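Long-range contacts in aminotransferase, classes I and II (Silicibacter pomeroyi DSS-3, PDB 3H14), which probably transfers the amino group of L-aspartate to 2-oxoglutarate, as a pyridoxal-phosphate-dependent class I aminotransferase: residues R117-P123 with V138-T144; N148-P152 with T174-L178. All blocks are in the same frame, centred on the assembly; numbering follows the deposited sequence.

Contact 1 (R117-P123 with V138-T144); sequences RVGIGAP and VPVDLPT
I120 and D141, paired across two parallel strands, cross on the sheet face that also carries V118, P139 and A122. The ethyl branch of I120 is what reaches over: CG1 stands between the backbone N and the carbonyl carbon (chi1 52°), and CD1 lies 3.8 Å from P139 CB, the two side chains running alongside each other. D141 OD1 sits 3.5 Å from I120 CG1. Its charge is met by R129 of helix 126-134 in a salt bridge, and a water bridges it to G121 O, donating to OD1 at 2.6 Å. On the reverse face, R117 extends beside V138, with R117 CG 3.7 Å from V138 CG1, and crosses V140, whose CG2 meets R117 CB at the same distance. G119 and G121 leave this face to L142 and T144: a CB on G119 would lie tightly against L142 CD1. Six backbone bonds fix the pairing, from V118 N to V138 O (2.9 Å) through T144 N to A122 O (3.1 Å, 173° at the hydrogen). Two parallel strands joined through helix 126-134, which packs over the I120 face, make a beta-alpha-beta crossover at the 138-143 edge of the seven-stranded sheet of this fold-type I aminotransferase.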
ATOM      1  N   ARG A 117       2.680  18.110 -12.260  1.00 20.21           N
ATOM      2  CA  ARG A 117       2.620  16.718 -12.709  1.00 20.87           C
ATOM      3  C   ARG A 117       3.422  15.846 -11.808  1.00 18.94           C
ATOM      4  O   ARG A 117       4.570  16.108 -11.554  1.00 19.14           O
ATOM      5  CB  ARG A 117       3.090  16.595 -14.157  1.00 20.63           C
ATOM      6  CG  ARG A 117       2.079  17.152 -15.122  1.00 22.43           C
ATOM      7  CD  ARG A 117       2.581  17.043 -16.553  1.00 26.65           C
ATOM      8  NE  ARG A 117       1.648  17.643 -17.499  1.00 32.73           N
ATOM      9  CZ  ARG A 117       1.720  18.913 -17.907  1.00 36.11           C
ATOM     10  NH1 ARG A 117       2.694  19.722 -17.475  1.00 37.96           N
ATOM     11  NH2 ARG A 117       0.821  19.372 -18.780  1.00 38.53           N
ATOM     12  N   VAL A 118       2.808  14.751 -11.353  1.00 18.51           N
ATOM     13  CA  VAL A 118       3.451  13.837 -10.428  1.00 17.88           C
ATOM     14  C   VAL A 118       3.379  12.435 -11.041  1.00 17.75           C
ATOM     15  O   VAL A 118       2.284  11.962 -11.311  1.00 15.60           O
ATOM     16  CB  VAL A 118       2.751  13.871  -9.054  1.00 17.57           C
ATOM     17  CG1 VAL A 118       3.444  12.930  -8.073  1.00 18.16           C
ATOM     18  CG2 VAL A 118       2.706  15.337  -8.525  1.00 19.13           C
ATOM     19  N   GLY A 119       4.544  11.827 -11.256  1.00 17.89           N
ATOM     20  CA  GLY A 119       4.676  10.506 -11.892  1.00 18.94           C
ATOM     21  C   GLY A 119       4.355   9.399 -10.896  1.00 19.38           C
ATOM     22  O   GLY A 119       4.876   9.387  -9.768  1.00 18.61           O
ATOM     23  N   ILE A 120       3.507   8.458 -11.318  1.00 19.33           N
ATOM     24  CA  ILE A 120       3.121   7.301 -10.493  1.00 19.87           C
ATOM     25  C   ILE A 120       3.059   6.065 -11.380  1.00 18.46           C
ATOM     26  O   ILE A 120       2.519   6.121 -12.475  1.00 18.92           O
ATOM     27  CB  ILE A 120       1.744   7.518  -9.816  1.00 19.81           C
ATOM     28  CG1 ILE A 120       0.682   7.928 -10.838  1.00 21.26           C
ATOM     29  CG2 ILE A 120       1.850   8.635  -8.734  1.00 21.82           C
ATOM     30  CD1 ILE A 120      -0.703   8.202 -10.265  1.00 22.63           C
ATOM     31  N   GLY A 121       3.653   4.973 -10.947  1.00 18.31           N
ATOM     32  CA  GLY A 121       3.632   3.722 -11.760  1.00 18.09           C
ATOM     33  C   GLY A 121       2.258   3.127 -11.888  1.00 18.56           C
ATOM     34  O   GLY A 121       1.456   3.199 -10.950  1.00 18.47           O
ATOM     35  N   ALA A 122       1.952   2.524 -13.046  1.00 17.67           N
ATOM     36  CA  ALA A 122       0.704   1.805 -13.241  1.00 16.89           C
ATOM     37  C   ALA A 122       1.176   0.417 -13.657  1.00 17.55           C
ATOM     38  O   ALA A 122       1.890   0.319 -14.637  1.00 18.70           O
ATOM     39  CB  ALA A 122      -0.149   2.452 -14.358  1.00 17.14           C
ATOM     40  N   PRO A 123       0.832  -0.653 -12.909  1.00 17.53           N
ATOM     41  CA  PRO A 123      -0.132  -0.718 -11.807  1.00 17.65           C
ATOM     42  C   PRO A 123       0.387  -0.067 -10.555  1.00 17.14           C
ATOM     43  O   PRO A 123       1.597  -0.097 -10.281  1.00 17.30           O
ATOM     44  CB  PRO A 123      -0.282  -2.229 -11.554  1.00 17.76           C
ATOM     45  CG  PRO A 123       1.060  -2.797 -12.008  1.00 16.94           C
ATOM     46  CD  PRO A 123       1.460  -1.964 -13.172  1.00 17.53           C
ATOM     47  N   VAL A 138      -1.843  16.935 -11.148  1.00 18.62           N
ATOM     48  CA  VAL A 138      -1.925  16.162 -12.387  1.00 18.87           C
ATOM     49  C   VAL A 138      -1.169  14.843 -12.255  1.00 17.84           C
ATOM     50  O   VAL A 138       0.073  14.782 -12.362  1.00 17.43           O
ATOM     51  CB  VAL A 138      -1.411  16.956 -13.579  1.00 19.58           C
ATOM     52  CG1 VAL A 138      -1.482  16.064 -14.859  1.00 21.42           C
ATOM     53  CG2 VAL A 138      -2.196  18.275 -13.741  1.00 19.97           C
ATOM     54  N   PRO A 139      -1.914  13.746 -12.038  1.00 17.64           N
ATOM     55  CA  PRO A 139      -1.217  12.477 -11.975  1.00 18.02           C
ATOM     56  C   PRO A 139      -0.786  12.060 -13.378  1.00 18.00           C
ATOM     57  O   PRO A 139      -1.497  12.302 -14.328  1.00 19.47           O
ATOM     58  CB  PRO A 139      -2.259  11.535 -11.345  1.00 18.18           C
ATOM     59  CG  PRO A 139      -3.587  12.143 -11.710  1.00 18.53           C
ATOM     60  CD  PRO A 139      -3.367  13.611 -11.878  1.00 18.00           C
ATOM     61  N   VAL A 140       0.418  11.519 -13.502  1.00 18.68           N
ATOM     62  CA  VAL A 140       0.964  11.048 -14.772  1.00 18.91           C
ATOM     63  C   VAL A 140       1.276   9.562 -14.549  1.00 19.29           C
ATOM     64  O   VAL A 140       2.269   9.199 -13.934  1.00 19.17           O
ATOM     65  CB  VAL A 140       2.213  11.855 -15.215  1.00 17.63           C
ATOM     66  CG1 VAL A 140       2.768  11.342 -16.564  1.00 20.65           C
ATOM     67  CG2 VAL A 140       1.859  13.345 -15.368  1.00 19.71           C
ATOM     68  N   ASP A 141       0.400   8.696 -15.039  1.00 20.97           N
ATOM     69  CA  ASP A 141       0.620   7.257 -14.915  1.00 21.29           C
ATOM     70  C   ASP A 141       1.763   6.868 -15.820  1.00 21.90           C
ATOM     71  O   ASP A 141       1.814   7.298 -16.973  1.00 23.06           O
ATOM     72  CB  ASP A 141      -0.641   6.445 -15.268  1.00 23.33           C
ATOM     73  CG  ASP A 141      -1.653   6.373 -14.110  1.00 26.70           C
ATOM     74  OD1 ASP A 141      -1.258   6.012 -12.986  1.00 32.23           O
ATOM     75  OD2 ASP A 141      -2.850   6.627 -14.351  1.00 33.33           O
ATOM     76  N   LEU A 142       2.691   6.102 -15.264  1.00 20.00           N
ATOM     77  CA  LEU A 142       3.843   5.555 -15.936  1.00 19.84           C
ATOM     78  C   LEU A 142       3.610   4.045 -16.073  1.00 20.01           C
ATOM     79  O   LEU A 142       3.752   3.309 -15.105  1.00 18.87           O
ATOM     80  CB  LEU A 142       5.089   5.787 -15.099  1.00 19.91           C
ATOM     81  CG  LEU A 142       5.294   7.211 -14.541  1.00 20.54           C
ATOM     82  CD1 LEU A 142       6.528   7.221 -13.732  1.00 20.46           C
ATOM     83  CD2 LEU A 142       5.380   8.210 -15.694  1.00 19.39           C
ATOM     84  N   PRO A 143       3.247   3.590 -17.273  1.00 21.27           N
ATOM     85  CA  PRO A 143       3.096   2.128 -17.494  1.00 21.65           C
ATOM     86  C   PRO A 143       4.409   1.393 -17.306  1.00 21.67           C
ATOM     87  O   PRO A 143       5.348   1.575 -18.079  1.00 22.35           O
ATOM     88  CB  PRO A 143       2.581   2.026 -18.937  1.00 22.28           C
ATOM     89  CG  PRO A 143       2.095   3.416 -19.277  1.00 23.11           C
ATOM     90  CD  PRO A 143       2.967   4.368 -18.487  1.00 21.63           C
ATOM     91  N   THR A 144       4.488   0.564 -16.282  1.00 19.86           N
ATOM     92  CA  THR A 144       5.688  -0.154 -15.990  1.00 20.49           C
ATOM     93  C   THR A 144       5.669  -1.500 -16.709  1.00 21.30           C
ATOM     94  O   THR A 144       4.619  -1.969 -17.139  1.00 22.25           O
ATOM     95  CB  THR A 144       5.841  -0.307 -14.474  1.00 20.59           C
ATOM     96  OG1 THR A 144       4.702  -1.009 -13.970  1.00 20.44           O
ATOM     97  CG2 THR A 144       5.870   1.073 -13.860  1.00 19.73           C
TER
HETATM   98  O   HOH W   1      -0.918   4.899 -10.633  1.00 37.86           O
HETATM   99  O   HOH W   2       4.121   0.201 -11.267  1.00 19.45           O

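Contact 2 (N148-P152 with T174-L178); sequences NRLQP and TGTML
T176 OG1 is gripped by two groups of the 148-152 loop: it donates to R149 O at 2.8 Å and accepts from Q151 NE2 at 3.3 Å. The first bond is almost collinear with the carbonyl, the C=O...donor angle being 178°. The second is less straight, 141° at the hydrogen, and T176 OG1 is tilted from the amide plane of Q151. A weak bond also runs from Q151 NE2 to T176 O (3.2 Å), while A168 O is the stronger acceptor for this nitrogen. The bend of the Q151 chain at chi2 (-76°) turns its amide back across L178, whose CD1 lies 3.7 Å from Q151 OE1; that oxygen bonds to a glycerol, probably from the crystallisation liquor. Replacing Q151 by an alanine takes away the amide, which is likely to leave A168 O without this donor and T176 OG1 with one grip fewer, and to open a gap beside L178. The two loops follow strands 138-143 and 164-168 of the parallel part of the large sheet, and the second leads into helix 180-192, on which L178 packs. At the other end the side chains of L150 and T174 cross, with L150 CD1 3.7 Å from T174 CG2, both residues also touching Y317 of strand 315-319. A water donates to L150 O and is hydrogen-bonded to T174 OG1, each at 2.6 Å. R149 runs extended past T176, its CG 4.0 Å from T176 CB, and its NE forms a salt bridge with D311, whose carboxylate also accepts from M177 N.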
ATOM      1  N   ASN A 148      10.933  -4.831 -15.741  1.00 21.77           N
ATOM      2  CA  ASN A 148      11.301  -3.847 -14.711  1.00 21.54           C
ATOM      3  C   ASN A 148      10.656  -4.157 -13.362  1.00 21.88           C
ATOM      4  O   ASN A 148      10.709  -3.338 -12.440  1.00 20.38           O
ATOM      5  CB  ASN A 148      10.936  -2.427 -15.161  1.00 21.63           C
ATOM      6  CG  ASN A 148      11.703  -1.984 -16.417  1.00 23.54           C
ATOM      7  OD1 ASN A 148      12.825  -2.441 -16.671  1.00 23.79           O
ATOM      8  ND2 ASN A 148      11.071  -1.143 -17.226  1.00 20.39           N
ATOM      9  N   ARG A 149      10.090  -5.359 -13.245  1.00 20.54           N
ATOM     10  CA  ARG A 149       9.441  -5.797 -12.031  1.00 20.99           C
ATOM     11  C   ARG A 149       8.210  -4.924 -11.692  1.00 19.86           C
ATOM     12  O   ARG A 149       7.841  -4.777 -10.517  1.00 21.83           O
ATOM     13  CB  ARG A 149      10.445  -5.803 -10.870  1.00 20.68           C
ATOM     14  CG  ARG A 149      10.381  -7.022  -9.963  1.00 21.59           C
ATOM     15  CD  ARG A 149      11.440  -6.946  -8.842  1.00 21.91           C
ATOM     16  NE  ARG A 149      11.465  -8.152  -7.993  1.00 21.09           N
ATOM     17  CZ  ARG A 149      11.914  -9.340  -8.405  1.00 23.41           C
ATOM     18  NH1 ARG A 149      11.885 -10.394  -7.588  1.00 23.06           N
ATOM     19  NH2 ARG A 149      12.428  -9.472  -9.630  1.00 22.84           N
ATOM     20  N   LEU A 150       7.593  -4.372 -12.722  1.00 18.97           N
ATOM     21  CA  LEU A 150       6.436  -3.480 -12.619  1.00 18.69           C
ATOM     22  C   LEU A 150       6.653  -2.317 -11.664  1.00 18.98           C
ATOM     23  O   LEU A 150       5.754  -1.923 -10.925  1.00 18.06           O
ATOM     24  CB  LEU A 150       5.190  -4.264 -12.231  1.00 18.54           C
ATOM     25  CG  LEU A 150       4.773  -5.335 -13.245  1.00 17.75           C
ATOM     26  CD1 LEU A 150       3.564  -6.157 -12.717  1.00 16.89           C
ATOM     27  CD2 LEU A 150       4.477  -4.689 -14.606  1.00 18.57           C
ATOM     28  N   GLN A 151       7.860  -1.771 -11.755  1.00 19.13           N
ATOM     29  CA  GLN A 151       8.306  -0.632 -11.021  1.00 18.88           C
ATOM     30  C   GLN A 151       8.816   0.354 -12.035  1.00 20.32           C
ATOM     31  O   GLN A 151       9.353  -0.046 -13.066  1.00 19.47           O
ATOM     32  CB  GLN A 151       9.446  -1.033 -10.102  1.00 18.67           C
ATOM     33  CG  GLN A 151       9.002  -1.802  -8.873  1.00 18.76           C
ATOM     34  CD  GLN A 151       8.373  -0.924  -7.798  1.00 20.32           C
ATOM     35  OE1 GLN A 151       8.376   0.317  -7.898  1.00 16.26           O
ATOM     36  NE2 GLN A 151       7.815  -1.567  -6.757  1.00 18.91           N
ATOM     37  N   PRO A 152       8.654   1.655 -11.751  1.00 20.86           N
ATOM     38  CA  PRO A 152       9.240   2.594 -12.707  1.00 21.41           C
ATOM     39  C   PRO A 152      10.766   2.519 -12.767  1.00 21.16           C
ATOM     40  O   PRO A 152      11.419   2.154 -11.795  1.00 21.09           O
ATOM     41  CB  PRO A 152       8.774   3.968 -12.214  1.00 21.09           C
ATOM     42  CG  PRO A 152       8.440   3.783 -10.807  1.00 23.64           C
ATOM     43  CD  PRO A 152       8.016   2.328 -10.613  1.00 20.95           C
ATOM     44  N   THR A 174       1.226  -5.429  -6.591  1.00 18.67           N
ATOM     45  CA  THR A 174       2.121  -6.449  -7.129  1.00 17.98           C
ATOM     46  C   THR A 174       2.935  -7.156  -6.088  1.00 18.06           C
ATOM     47  O   THR A 174       3.351  -8.294  -6.314  1.00 18.13           O
ATOM     48  CB  THR A 174       3.112  -5.835  -8.124  1.00 18.29           C
ATOM     49  OG1 THR A 174       3.903  -4.852  -7.462  1.00 17.24           O
ATOM     50  CG2 THR A 174       2.393  -5.231  -9.279  1.00 18.53           C
ATOM     51  N   GLY A 175       3.185  -6.473  -4.969  1.00 16.86           N
ATOM     52  CA  GLY A 175       4.143  -6.897  -3.986  1.00 18.02           C
ATOM     53  C   GLY A 175       5.601  -6.703  -4.350  1.00 18.55           C
ATOM     54  O   GLY A 175       6.471  -7.050  -3.557  1.00 19.60           O
ATOM     55  N   THR A 176       5.901  -6.148  -5.520  1.00 19.60           N
ATOM     56  CA  THR A 176       7.321  -6.037  -5.931  1.00 19.89           C
ATOM     57  C   THR A 176       8.071  -4.971  -5.114  1.00 21.37           C
ATOM     58  O   THR A 176       7.475  -3.978  -4.627  1.00 20.84           O
ATOM     59  CB  THR A 176       7.468  -5.801  -7.456  1.00 20.33           C
ATOM     60  OG1 THR A 176       6.921  -4.526  -7.833  1.00 20.88           O
ATOM     61  CG2 THR A 176       6.739  -6.919  -8.223  1.00 17.03           C
HETATM   62  N   MSE A 177       9.378  -5.188  -4.962  1.00 22.11           N
HETATM   63  CA  MSE A 177      10.213  -4.316  -4.191  1.00 24.62           C
HETATM   64  C   MSE A 177      11.364  -3.732  -4.993  1.00 24.54           C
HETATM   65  O   MSE A 177      11.767  -4.262  -6.025  1.00 24.54           O
HETATM   66  CB  MSE A 177      10.725  -5.069  -2.977  1.00 23.97           C
HETATM   67  CG  MSE A 177       9.628  -5.327  -1.976  1.00 24.72           C
HETATM   68 SE   MSE A 177      10.091  -6.667  -0.643  1.00 32.15          SE
HETATM   69  CE  MSE A 177      11.321  -5.523   0.388  1.00 25.14           C
ATOM     70  N   LEU A 178      11.885  -2.630  -4.484  1.00 25.06           N
ATOM     71  CA  LEU A 178      13.038  -1.943  -5.065  1.00 24.95           C
ATOM     72  C   LEU A 178      14.236  -2.210  -4.184  1.00 26.10           C
ATOM     73  O   LEU A 178      14.239  -1.862  -2.986  1.00 24.55           O
ATOM     74  CB  LEU A 178      12.794  -0.441  -5.117  1.00 25.13           C
ATOM     75  CG  LEU A 178      11.712  -0.020  -6.103  1.00 23.39           C
ATOM     76  CD1 LEU A 178      11.188   1.384  -5.817  1.00 24.62           C
ATOM     77  CD2 LEU A 178      12.216  -0.128  -7.505  1.00 22.76           C
TER
HETATM   78  O   HOH W   3       4.372  -2.647  -8.821  1.00 27.52           O

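In the fold
Contact 1 closes before contact 2 opens along the chain, and their centres lie 14 Å apart, yet they touch. T144, just past the edge strand, is the joint: its OG1 is 3.3 Å from L150 C, and its CG2 is 3.5 Å from both Q151 C and P152 N. A second junction sets P123 CG, beyond a cis peptide bond, 3.9 Å from T174 CG2. Contact 2 thus packs against the C-terminal ends of the strands paired in contact 1. Glycerol, probably from the crystallisation liquor, is hydrogen-bonded to G121 N in contact 1 and to Q151 OE1 in contact 2, which may mark a pocket but is no evidence for the cofactor site.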